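3-dehydroshikimate dehydratase (Pseudomonas putida, PDB 5HMQ) catalyses the metal-dependent dehydration of 3-dehydroshikimate to protocatechuate, a shared intermediate in the breakdown of quinate and shikimate. Local coordinates at residues Ile33-Leu38 against Thr60-Phe65; Phe300-Val305 against Val344-Pro349; Lys327-Glu332 against Asp427-Asn432. All blocks are in the same frame, centred on the assembly; numbering follows the deposited sequence.

Interaction 1 (Ile33-Leu38 against Thr60-Phe65); sequences IFENDL and TLFQPF
With its CG turned away from the backbone N (chi1 174°), Phe-62 carries its ring out to the helix that follows the neighbouring strand, where Glu-35, extended from a similarly placed CG (chi1 -178°), lays its chain across the rim. CB, CG and CD of Glu-35 all come close to CZ of Phe-62, CD at 3.7 Å, while OE2 lies at the ring edge in its plane, with carboxylate and ring turned 71° apart. Leu-38 CD1 reaches CE1 of the same ring from the next turn of the helix. The inner face of the barrel is built differently. Gln-63 places CG between its backbone N and carbonyl carbon and then bends at chi2, which brings OE1 to the edge of the Phe-34 ring, 3.6 Å from CD1, its amide almost perpendicular to that ring. CE1 of Phe-34 also packs on CD of Pro-64, a proline that follows a cis peptide bond.

These are adjacent parallel strands of the TIM barrel, paired Ile-33 with Phe-62 and Phe-34 with Gln-63. Ile-33 N donates to Leu-61 O, Gln-63 N returns a bond to Ile-33 O, and Glu-35 N donates to Gln-63 O (2.8 Å), carrying the pairing into the first residue of the helix. A water bridges Glu-35 OE1 and Pro-64 O, donating to both, and OE2 forms a salt bridge with Lys-86.

Gln-63 NE2 donates to Glu-32 and to Glu-241, a ligand of the catalytic metal, and its side chain lies about 6 Å from the bound magnesium ion at the nearest atoms. Gln-63 thus occupies a position consistent with holding the Glu-241 carboxylate in place from the second shell.

Interaction 2 (Phe300-Val305 against Val344-Pro349); sequences FLEFAV and VLNAEP
Phe-300 sets its ring against Val-344, CD1 lying 3.7 Å from CG2 of the valine, and the two side chains cross at a slant. Further along the same face, Glu-302 is fully extended, and its OE2 accepts a hydrogen bond from Asn-346 ND2 (2.9 Å). ND2 lies nearly on the line of the C-O bond, but the hydrogen bond is bent (141° at the hydrogen); carboxylate and amide are only 22° from coplanar. OE1 is hydrogen-bonded to the hydroxyl of Tyr-412, giving both oxygens of this buried acid a partner. The strands run parallel as neighbours in the mixed sheet of the first VOC domain, the glyoxalase-like fold, in the register Glu-302 with Val-344 and Phe-303 with Leu-345. Val-344 N donates to Leu-301 O (2.7 Å) and Phe-303 N to Val-344 O (2.9 Å). On the face covered by helix 307-319, Leu-345 CD2 touches Phe-303 CB at 4.1 Å. Where the pairing runs out, Val-305 N still donates to Asn-346 O, and Asn-346 OD1 accepts from Glu-348 N (3.2 Å), closing an Asx turn that uses the other end of the amide bonded to Glu-302.

Interaction 3 (Lys327-Glu332 against Asp427-Asn432); sequences KHRSKE and DFSLDN
His-328 packs on Asp-427 and Phe-428 where strand 428-430 adds a loosely bonded antiparallel edge to the mixed sheet in the HPPD-like N-terminal part of the C-terminal domain. Its CB lies against CE2 of Phe-428. From there CG, anti to the backbone N (chi1 -162°), starts a ring that slides beneath the carbonyl of Asp-427: the oxygen stands 3.4 Å above the ring plane, over its centre, with CD2 the nearest ring atom. CD2 also faces the Phe-428 ring, offset toward its rim, in an edge-to-face pair whose planes meet at 78° and whose centroids are 5.4 Å apart. ND1, on the other flank, accepts from both Ser-330 N and Lys-331 N (2.9 Å for the latter), each donor tilted from the ring plane. The imidazole therefore serves as a hub for the turn after its own strand, and it accepts two N-H groups there, which suggests that ND1 is the unprotonated nitrogen. At the tip, NE2 of His-328 rests 3.7 Å from CB of Asp-427.

The backbones join on both sides of the closest pair, His-328 with Phe-428, which is non-hydrogen-bonded. Ser-429 N donates to Lys-327 O, and Arg-329 N donates to Asp-427 O (3.1 Å) in the carbonyl plane, so one carbonyl oxygen both takes this bond and covers the imidazole. Lys-327 runs extended to a salt bridge with Glu-332 across the turn, NZ to OE2 at 3.0 Å. Val-333, on the adjoining strand 333-338, touches both His-328 and Phe-428.

Arg-329 stretches alongside residues 427-429, its CG passing 3.5 Å from Ser-429 OG, and its guanidinium brings one face over Phe-428 O, 3.0 Å from NH2 at an angle too poor for a hydrogen bond.

Overall arrangement
Interaction 1 closes before the others open along the chain, and its TIM-barrel strands lie on the opposite side of the chain's centre, 51 Å between centres from interaction 2 and 61 Å from interaction 3. Those two share one mixed sheet, with centres 13 Å apart and segments that alternate in sequence. Strand 333-338 separates their strand pairs, and Glu-332, just before it, connects them: Ala-347 N lies 2.9 Å from Glu-332 O, a probable hydrogen bond. The contacts thus sample both halves of a fusion protein, interaction 1 in the catalytic barrel, close to its metal, and the other two in a dioxygenase-like region that appears important for optimal dehydratase activity in vivo.

Interaction 1 (Ile33-Leu38 against Thr60-Phe65)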
loop_
_atom_site.group_PDB
_atom_site.type_symbol
_atom_site.label_atom_id
_atom_site.label_comp_id
_atom_site.label_asym_id
_atom_site.label_seq_id
_atom_site.Cartn_x
_atom_site.Cartn_y
_atom_site.Cartn_z
ATOM N N ILE C 33 16.433 -18.442 2.414
ATOM C CA ILE C 33 16.912 -17.429 3.349
ATOM C C ILE C 33 17.759 -16.430 2.569
ATOM O O ILE C 33 18.851 -16.756 2.099
ATOM C CB ILE C 33 17.700 -18.049 4.507
ATOM C CG1 ILE C 33 16.769 -18.873 5.396
ATOM C CG2 ILE C 33 18.379 -16.966 5.324
ATOM C CD1 ILE C 33 15.788 -18.040 6.194
ATOM N N PHE C 34 17.245 -15.213 2.416
ATOM C CA PHE C 34 18.007 -14.124 1.824
ATOM C C PHE C 34 18.991 -13.605 2.863
ATOM O O PHE C 34 18.602 -13.309 3.996
ATOM C CB PHE C 34 17.054 -13.019 1.361
ATOM C CG PHE C 34 17.687 -11.987 0.465
ATOM C CD1 PHE C 34 18.092 -12.315 -0.818
ATOM C CD2 PHE C 34 17.842 -10.678 0.897
ATOM C CE1 PHE C 34 18.661 -11.363 -1.647
ATOM C CE2 PHE C 34 18.409 -9.719 0.073
ATOM C CZ PHE C 34 18.819 -10.063 -1.201
ATOM N N GLU C 35 20.273 -13.530 2.490
ATOM C CA GLU C 35 21.314 -13.264 3.481
ATOM C C GLU C 35 21.092 -11.935 4.193
ATOM O O GLU C 35 21.353 -11.820 5.398
ATOM C CB GLU C 35 22.696 -13.276 2.828
ATOM C CG GLU C 35 23.816 -13.058 3.835
ATOM C CD GLU C 35 25.195 -13.231 3.242
ATOM O OE1 GLU C 35 25.345 -13.038 2.018
ATOM O OE2 GLU C 35 26.129 -13.554 4.006
ATOM N N ASN C 36 20.622 -10.916 3.468
ATOM C CA ASN C 36 20.404 -9.612 4.088
ATOM C C ASN C 36 19.383 -9.693 5.216
ATOM O O ASN C 36 19.459 -8.921 6.178
ATOM C CB ASN C 36 19.964 -8.590 3.040
ATOM C CG ASN C 36 20.211 -7.157 3.481
ATOM O OD1 ASN C 36 21.268 -6.835 4.023
ATOM N ND2 ASN C 36 19.229 -6.290 3.257
ATOM N N ASP C 37 18.421 -10.614 5.115
ATOM C CA ASP C 37 17.449 -10.791 6.190
ATOM C C ASP C 37 18.108 -11.324 7.458
ATOM O O ASP C 37 17.730 -10.932 8.568
ATOM C CB ASP C 37 16.327 -11.723 5.733
ATOM C CG ASP C 37 15.371 -11.053 4.765
ATOM O OD1 ASP C 37 14.997 -9.889 5.012
ATOM O OD2 ASP C 37 15.010 -11.676 3.747
ATOM N N LEU C 38 19.089 -12.221 7.315
ATOM C CA LEU C 38 19.851 -12.676 8.477
ATOM C C LEU C 38 20.614 -11.527 9.119
ATOM O O LEU C 38 20.740 -11.463 10.348
ATOM C CB LEU C 38 20.828 -13.785 8.083
ATOM C CG LEU C 38 20.321 -15.213 7.915
ATOM C CD1 LEU C 38 21.497 -16.151 7.688
ATOM C CD2 LEU C 38 19.520 -15.642 9.130
ATOM N N THR C 60 15.329 -24.369 2.132
ATOM C CA THR C 60 15.668 -25.045 0.888
ATOM C C THR C 60 16.816 -24.390 0.128
ATOM O O THR C 60 17.335 -25.000 -0.814
ATOM C CB THR C 60 14.438 -25.114 -0.024
ATOM O OG1 THR C 60 14.015 -23.785 -0.356
ATOM C CG2 THR C 60 13.295 -25.835 0.671
ATOM N N LEU C 61 17.227 -23.181 0.510
ATOM C CA LEU C 61 18.280 -22.483 -0.215
ATOM C C LEU C 61 18.781 -21.307 0.609
ATOM O O LEU C 61 17.997 -20.644 1.294
ATOM C CB LEU C 61 17.781 -21.990 -1.583
ATOM C CG LEU C 61 18.728 -21.106 -2.392
ATOM C CD1 LEU C 61 19.936 -21.887 -2.877
ATOM C CD2 LEU C 61 17.999 -20.461 -3.559
ATOM N N PHE C 62 20.084 -21.055 0.529
ATOM C CA PHE C 62 20.700 -19.847 1.056
ATOM C C PHE C 62 21.228 -19.036 -0.120
ATOM O O PHE C 62 21.865 -19.590 -1.022
ATOM C CB PHE C 62 21.832 -20.179 2.031
ATOM C CG PHE C 62 22.597 -18.974 2.506
ATOM C CD1 PHE C 62 22.074 -18.150 3.487
ATOM C CD2 PHE C 62 23.833 -18.661 1.963
ATOM C CE1 PHE C 62 22.770 -17.041 3.927
ATOM C CE2 PHE C 62 24.535 -17.552 2.395
ATOM C CZ PHE C 62 24.001 -16.741 3.380
ATOM N N GLN C 63 20.960 -17.734 -0.114
ATOM C CA GLN C 63 21.304 -16.884 -1.253
ATOM C C GLN C 63 21.373 -15.412 -0.846
ATOM O O GLN C 63 20.761 -15.014 0.146
ATOM C CB GLN C 63 20.282 -17.081 -2.382
ATOM C CG GLN C 63 18.864 -16.651 -2.034
ATOM C CD GLN C 63 18.316 -15.601 -2.983
ATOM O OE1 GLN C 63 19.031 -14.688 -3.394
ATOM N NE2 GLN C 63 17.044 -15.730 -3.340
ATOM N N PRO C 64 22.128 -14.597 -1.603
ATOM C CA PRO C 64 22.941 -14.977 -2.761
ATOM C C PRO C 64 24.442 -14.963 -2.487
ATOM O O PRO C 64 24.884 -14.443 -1.463
ATOM C CB PRO C 64 22.576 -13.905 -3.781
ATOM C CG PRO C 64 22.406 -12.666 -2.929
ATOM C CD PRO C 64 21.953 -13.133 -1.545
ATOM N N PHE C 65 25.212 -15.539 -3.408
ATOM C CA PHE C 65 26.671 -15.498 -3.380
ATOM C C PHE C 65 27.136 -14.900 -4.702
ATOM O O PHE C 65 27.012 -15.537 -5.753
ATOM C CB PHE C 65 27.257 -16.890 -3.153
ATOM C CG PHE C 65 28.726 -16.885 -2.836
ATOM C CD1 PHE C 65 29.669 -16.816 -3.849
ATOM C CD2 PHE C 65 29.164 -16.929 -1.523
ATOM C CE1 PHE C 65 31.021 -16.811 -3.559
ATOM C CE2 PHE C 65 30.515 -16.919 -1.227
ATOM C CZ PHE C 65 31.444 -16.860 -2.247
HETATM O O HOH W 1 27.058 -14.535 0.411
#

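Interaction 2 (Phe300-Val305 against Val344-Pro349)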
loop_
_atom_site.group_PDB
_atom_site.type_symbol
_atom_site.label_atom_id
_atom_site.label_comp_id
_atom_site.label_asym_id
_atom_site.label_seq_id
_atom_site.Cartn_x
_atom_site.Cartn_y
_atom_site.Cartn_z
ATOM N N PHE C 300 -27.329 -10.667 -10.856
ATOM C CA PHE C 300 -27.788 -9.372 -10.375
ATOM C C PHE C 300 -26.642 -8.630 -9.704
ATOM O O PHE C 300 -25.638 -9.222 -9.299
ATOM C CB PHE C 300 -28.992 -9.498 -9.422
ATOM C CG PHE C 300 -28.713 -10.264 -8.151
ATOM C CD1 PHE C 300 -28.031 -9.677 -7.093
ATOM C CD2 PHE C 300 -29.184 -11.558 -7.996
ATOM C CE1 PHE C 300 -27.793 -10.379 -5.927
ATOM C CE2 PHE C 300 -28.956 -12.262 -6.829
ATOM C CZ PHE C 300 -28.256 -11.674 -5.794
ATOM N N LEU C 301 -26.812 -7.315 -9.609
ATOM C CA LEU C 301 -25.944 -6.448 -8.830
ATOM C C LEU C 301 -26.657 -6.078 -7.538
ATOM O O LEU C 301 -27.857 -5.789 -7.545
ATOM C CB LEU C 301 -25.586 -5.182 -9.612
ATOM C CG LEU C 301 -24.891 -5.348 -10.966
ATOM C CD1 LEU C 301 -24.631 -3.991 -11.602
ATOM C CD2 LEU C 301 -23.589 -6.117 -10.815
ATOM N N GLU C 302 -25.925 -6.115 -6.428
ATOM C CA GLU C 302 -26.459 -5.750 -5.121
ATOM C C GLU C 302 -25.742 -4.500 -4.625
ATOM O O GLU C 302 -24.521 -4.512 -4.440
ATOM C CB GLU C 302 -26.306 -6.891 -4.115
ATOM C CG GLU C 302 -26.923 -6.590 -2.755
ATOM C CD GLU C 302 -26.723 -7.708 -1.744
ATOM O OE1 GLU C 302 -26.104 -8.735 -2.095
ATOM O OE2 GLU C 302 -27.187 -7.556 -0.593
ATOM N N PHE C 303 -26.499 -3.427 -4.416
ATOM C CA PHE C 303 -25.956 -2.166 -3.934
ATOM C C PHE C 303 -26.301 -1.967 -2.466
ATOM O O PHE C 303 -27.422 -2.254 -2.034
ATOM C CB PHE C 303 -26.485 -0.983 -4.749
ATOM C CG PHE C 303 -25.841 -0.832 -6.097
ATOM C CD1 PHE C 303 -26.354 -1.486 -7.207
ATOM C CD2 PHE C 303 -24.726 -0.025 -6.256
ATOM C CE1 PHE C 303 -25.759 -1.339 -8.450
ATOM C CE2 PHE C 303 -24.128 0.126 -7.493
ATOM C CZ PHE C 303 -24.645 -0.532 -8.593
ATOM N N ALA C 304 -25.330 -1.472 -1.703
ATOM C CA ALA C 304 -25.521 -1.153 -0.296
ATOM C C ALA C 304 -25.854 0.328 -0.180
ATOM O O ALA C 304 -25.049 1.181 -0.568
ATOM C CB ALA C 304 -24.273 -1.490 0.519
ATOM N N VAL C 305 -27.037 0.627 0.354
ATOM C CA VAL C 305 -27.558 1.987 0.432
ATOM C C VAL C 305 -28.409 2.108 1.689
ATOM O O VAL C 305 -28.767 1.114 2.321
ATOM C CB VAL C 305 -28.405 2.361 -0.808
ATOM C CG1 VAL C 305 -27.533 2.545 -2.042
ATOM C CG2 VAL C 305 -29.468 1.298 -1.057
ATOM N N VAL C 344 -30.393 -5.024 -7.367
ATOM C CA VAL C 344 -30.994 -5.137 -6.043
ATOM C C VAL C 344 -30.498 -3.969 -5.198
ATOM O O VAL C 344 -29.286 -3.802 -5.008
ATOM C CB VAL C 344 -30.643 -6.481 -5.388
ATOM C CG1 VAL C 344 -31.247 -6.576 -3.994
ATOM C CG2 VAL C 344 -31.062 -7.652 -6.283
ATOM N N LEU C 345 -31.426 -3.158 -4.692
ATOM C CA LEU C 345 -31.102 -2.045 -3.805
ATOM C C LEU C 345 -31.350 -2.490 -2.366
ATOM O O LEU C 345 -32.501 -2.647 -1.947
ATOM C CB LEU C 345 -31.927 -0.808 -4.153
ATOM C CG LEU C 345 -31.802 -0.259 -5.577
ATOM C CD1 LEU C 345 -32.576 1.043 -5.714
ATOM C CD2 LEU C 345 -30.340 -0.058 -5.954
ATOM N N ASN C 346 -30.268 -2.701 -1.621
ATOM C CA ASN C 346 -30.328 -3.265 -0.274
ATOM C C ASN C 346 -30.204 -2.122 0.729
ATOM O O ASN C 346 -29.118 -1.575 0.937
ATOM C CB ASN C 346 -29.229 -4.309 -0.095
ATOM C CG ASN C 346 -29.284 -5.006 1.254
ATOM O OD1 ASN C 346 -30.145 -4.719 2.085
ATOM N ND2 ASN C 346 -28.371 -5.946 1.465
ATOM N N ALA C 347 -31.329 -1.754 1.343
ATOM C CA ALA C 347 -31.361 -0.728 2.376
ATOM C C ALA C 347 -31.701 -1.292 3.749
ATOM O O ALA C 347 -32.000 -0.523 4.669
ATOM C CB ALA C 347 -32.356 0.373 2.000
ATOM N N GLU C 348 -31.666 -2.608 3.907
ATOM C CA GLU C 348 -31.977 -3.235 5.188
ATOM C C GLU C 348 -30.883 -2.926 6.203
ATOM O O GLU C 348 -29.714 -3.247 5.956
ATOM C CB GLU C 348 -32.134 -4.742 5.014
ATOM C CG GLU C 348 -32.434 -5.506 6.299
ATOM C CD GLU C 348 -33.868 -5.339 6.781
ATOM O OE1 GLU C 348 -34.615 -4.521 6.201
ATOM O OE2 GLU C 348 -34.253 -6.038 7.742
ATOM N N PRO C 349 -31.205 -2.318 7.338
ATOM C CA PRO C 349 -30.176 -1.997 8.332
ATOM C C PRO C 349 -29.782 -3.218 9.156
ATOM O O PRO C 349 -30.446 -4.256 9.150
ATOM C CB PRO C 349 -30.855 -0.935 9.201
ATOM C CG PRO C 349 -32.302 -1.286 9.133
ATOM C CD PRO C 349 -32.538 -1.840 7.748
#

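Interaction 3 (Lys327-Glu332 against Asp427-Asn432)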
loop_
_atom_site.group_PDB
_atom_site.type_symbol
_atom_site.label_atom_id
_atom_site.label_comp_id
_atom_site.label_asym_id
_atom_site.label_seq_id
_atom_site.Cartn_x
_atom_site.Cartn_y
_atom_site.Cartn_z
ATOM N N LYS C 327 -40.763 -5.226 -4.240
ATOM C CA LYS C 327 -40.071 -5.057 -2.973
ATOM C C LYS C 327 -39.927 -6.407 -2.283
ATOM O O LYS C 327 -40.742 -7.313 -2.481
ATOM C CB LYS C 327 -40.829 -4.080 -2.063
ATOM C CG LYS C 327 -40.164 -3.807 -0.717
ATOM C CD LYS C 327 -40.741 -2.574 -0.042
ATOM C CE LYS C 327 -40.208 -2.428 1.375
ATOM N NZ LYS C 327 -40.965 -1.413 2.160
ATOM N N HIS C 328 -38.859 -6.545 -1.498
ATOM C CA HIS C 328 -38.683 -7.726 -0.666
ATOM C C HIS C 328 -39.873 -7.884 0.274
ATOM O O HIS C 328 -40.487 -6.904 0.702
ATOM C CB HIS C 328 -37.383 -7.611 0.131
ATOM C CG HIS C 328 -36.888 -8.908 0.690
ATOM N ND1 HIS C 328 -37.265 -9.375 1.931
ATOM C CD2 HIS C 328 -36.035 -9.829 0.184
ATOM C CE1 HIS C 328 -36.671 -10.532 2.163
ATOM N NE2 HIS C 328 -35.920 -10.831 1.118
ATOM N N ARG C 329 -40.202 -9.135 0.593
ATOM C CA ARG C 329 -41.401 -9.387 1.387
ATOM C C ARG C 329 -41.239 -8.955 2.842
ATOM O O ARG C 329 -42.234 -8.624 3.497
ATOM C CB ARG C 329 -41.804 -10.859 1.300
ATOM C CG ARG C 329 -41.970 -11.353 -0.127
ATOM C CD ARG C 329 -42.405 -12.805 -0.166
ATOM N NE ARG C 329 -41.977 -13.469 -1.393
ATOM C CZ ARG C 329 -42.750 -14.273 -2.114
ATOM N NH1 ARG C 329 -44.002 -14.497 -1.744
ATOM N NH2 ARG C 329 -42.278 -14.841 -3.211
ATOM N N SER C 330 -40.016 -8.961 3.374
ATOM C CA SER C 330 -39.833 -8.648 4.787
ATOM C C SER C 330 -38.762 -7.590 5.023
ATOM O O SER C 330 -38.788 -6.896 6.044
ATOM C CB SER C 330 -39.488 -9.919 5.568
ATOM O OG SER C 330 -38.437 -10.632 4.940
ATOM N N LYS C 331 -37.821 -7.453 4.096
ATOM C CA LYS C 331 -36.703 -6.535 4.254
ATOM C C LYS C 331 -36.881 -5.293 3.385
ATOM O O LYS C 331 -37.704 -5.255 2.466
ATOM C CB LYS C 331 -35.384 -7.230 3.909
ATOM C CG LYS C 331 -35.128 -8.493 4.712
ATOM C CD LYS C 331 -33.917 -9.241 4.190
ATOM C CE LYS C 331 -33.571 -10.416 5.087
ATOM N NZ LYS C 331 -32.414 -11.188 4.556
ATOM N N GLU C 332 -36.089 -4.264 3.697
ATOM C CA GLU C 332 -36.081 -3.019 2.929
ATOM C C GLU C 332 -35.155 -3.186 1.722
ATOM O O GLU C 332 -34.077 -2.596 1.621
ATOM C CB GLU C 332 -35.667 -1.851 3.811
ATOM C CG GLU C 332 -36.709 -1.494 4.857
ATOM C CD GLU C 332 -38.033 -1.095 4.231
ATOM O OE1 GLU C 332 -38.060 -0.100 3.476
ATOM O OE2 GLU C 332 -39.044 -1.787 4.482
ATOM N N ASP C 427 -38.319 -14.582 -2.753
ATOM C CA ASP C 427 -38.088 -13.625 -1.675
ATOM C C ASP C 427 -38.725 -12.267 -1.916
ATOM O O ASP C 427 -38.813 -11.470 -0.976
ATOM C CB ASP C 427 -36.590 -13.416 -1.452
ATOM C CG ASP C 427 -35.799 -14.706 -1.590
ATOM O OD1 ASP C 427 -34.724 -14.667 -2.221
ATOM O OD2 ASP C 427 -36.198 -15.736 -1.004
ATOM N N PHE C 428 -39.184 -11.990 -3.130
ATOM C CA PHE C 428 -39.772 -10.706 -3.473
ATOM C C PHE C 428 -41.251 -10.862 -3.797
ATOM O O PHE C 428 -41.745 -11.962 -4.064
ATOM C CB PHE C 428 -39.049 -10.071 -4.668
ATOM C CG PHE C 428 -37.618 -9.697 -4.391
ATOM C CD1 PHE C 428 -36.613 -10.647 -4.456
ATOM C CD2 PHE C 428 -37.280 -8.392 -4.076
ATOM C CE1 PHE C 428 -35.296 -10.303 -4.205
ATOM C CE2 PHE C 428 -35.969 -8.042 -3.826
ATOM C CZ PHE C 428 -34.975 -9.000 -3.890
ATOM N N SER C 429 -41.946 -9.733 -3.806
ATOM C CA SER C 429 -43.360 -9.669 -4.155
ATOM C C SER C 429 -43.388 -8.866 -5.448
ATOM O O SER C 429 -43.549 -7.643 -5.448
ATOM C CB SER C 429 -44.202 -9.029 -3.055
ATOM O OG SER C 429 -44.571 -9.985 -2.076
ATOM N N LEU C 430 -43.213 -9.583 -6.552
ATOM C CA LEU C 430 -42.975 -8.969 -7.846
ATOM C C LEU C 430 -44.262 -8.373 -8.401
ATOM O O LEU C 430 -45.319 -9.010 -8.373
ATOM C CB LEU C 430 -42.397 -10.013 -8.805
ATOM C CG LEU C 430 -40.969 -10.488 -8.498
ATOM C CD1 LEU C 430 -40.589 -11.659 -9.374
ATOM C CD2 LEU C 430 -39.975 -9.368 -8.703
ATOM N N ASP C 431 -44.167 -7.148 -8.905
ATOM C CA ASP C 431 -45.284 -6.475 -9.559
ATOM C C ASP C 431 -45.277 -6.900 -11.020
ATOM O O ASP C 431 -44.470 -6.420 -11.823
ATOM C CB ASP C 431 -45.160 -4.961 -9.398
ATOM C CG ASP C 431 -46.338 -4.196 -9.995
ATOM O OD1 ASP C 431 -47.161 -4.793 -10.720
ATOM O OD2 ASP C 431 -46.450 -2.984 -9.710
ATOM N N ASN C 432 -46.190 -7.811 -11.371
ATOM C CA ASN C 432 -46.251 -8.371 -12.718
ATOM C C ASN C 432 -46.860 -7.383 -13.708
ATOM O O ASN C 432 -47.265 -7.770 -14.810
ATOM C CB ASN C 432 -47.042 -9.684 -12.722
ATOM C CG ASN C 432 -46.268 -10.839 -12.098
ATOM O OD1 ASN C 432 -45.041 -10.793 -11.985
ATOM N ND2 ASN C 432 -46.984 -11.884 -11.699
#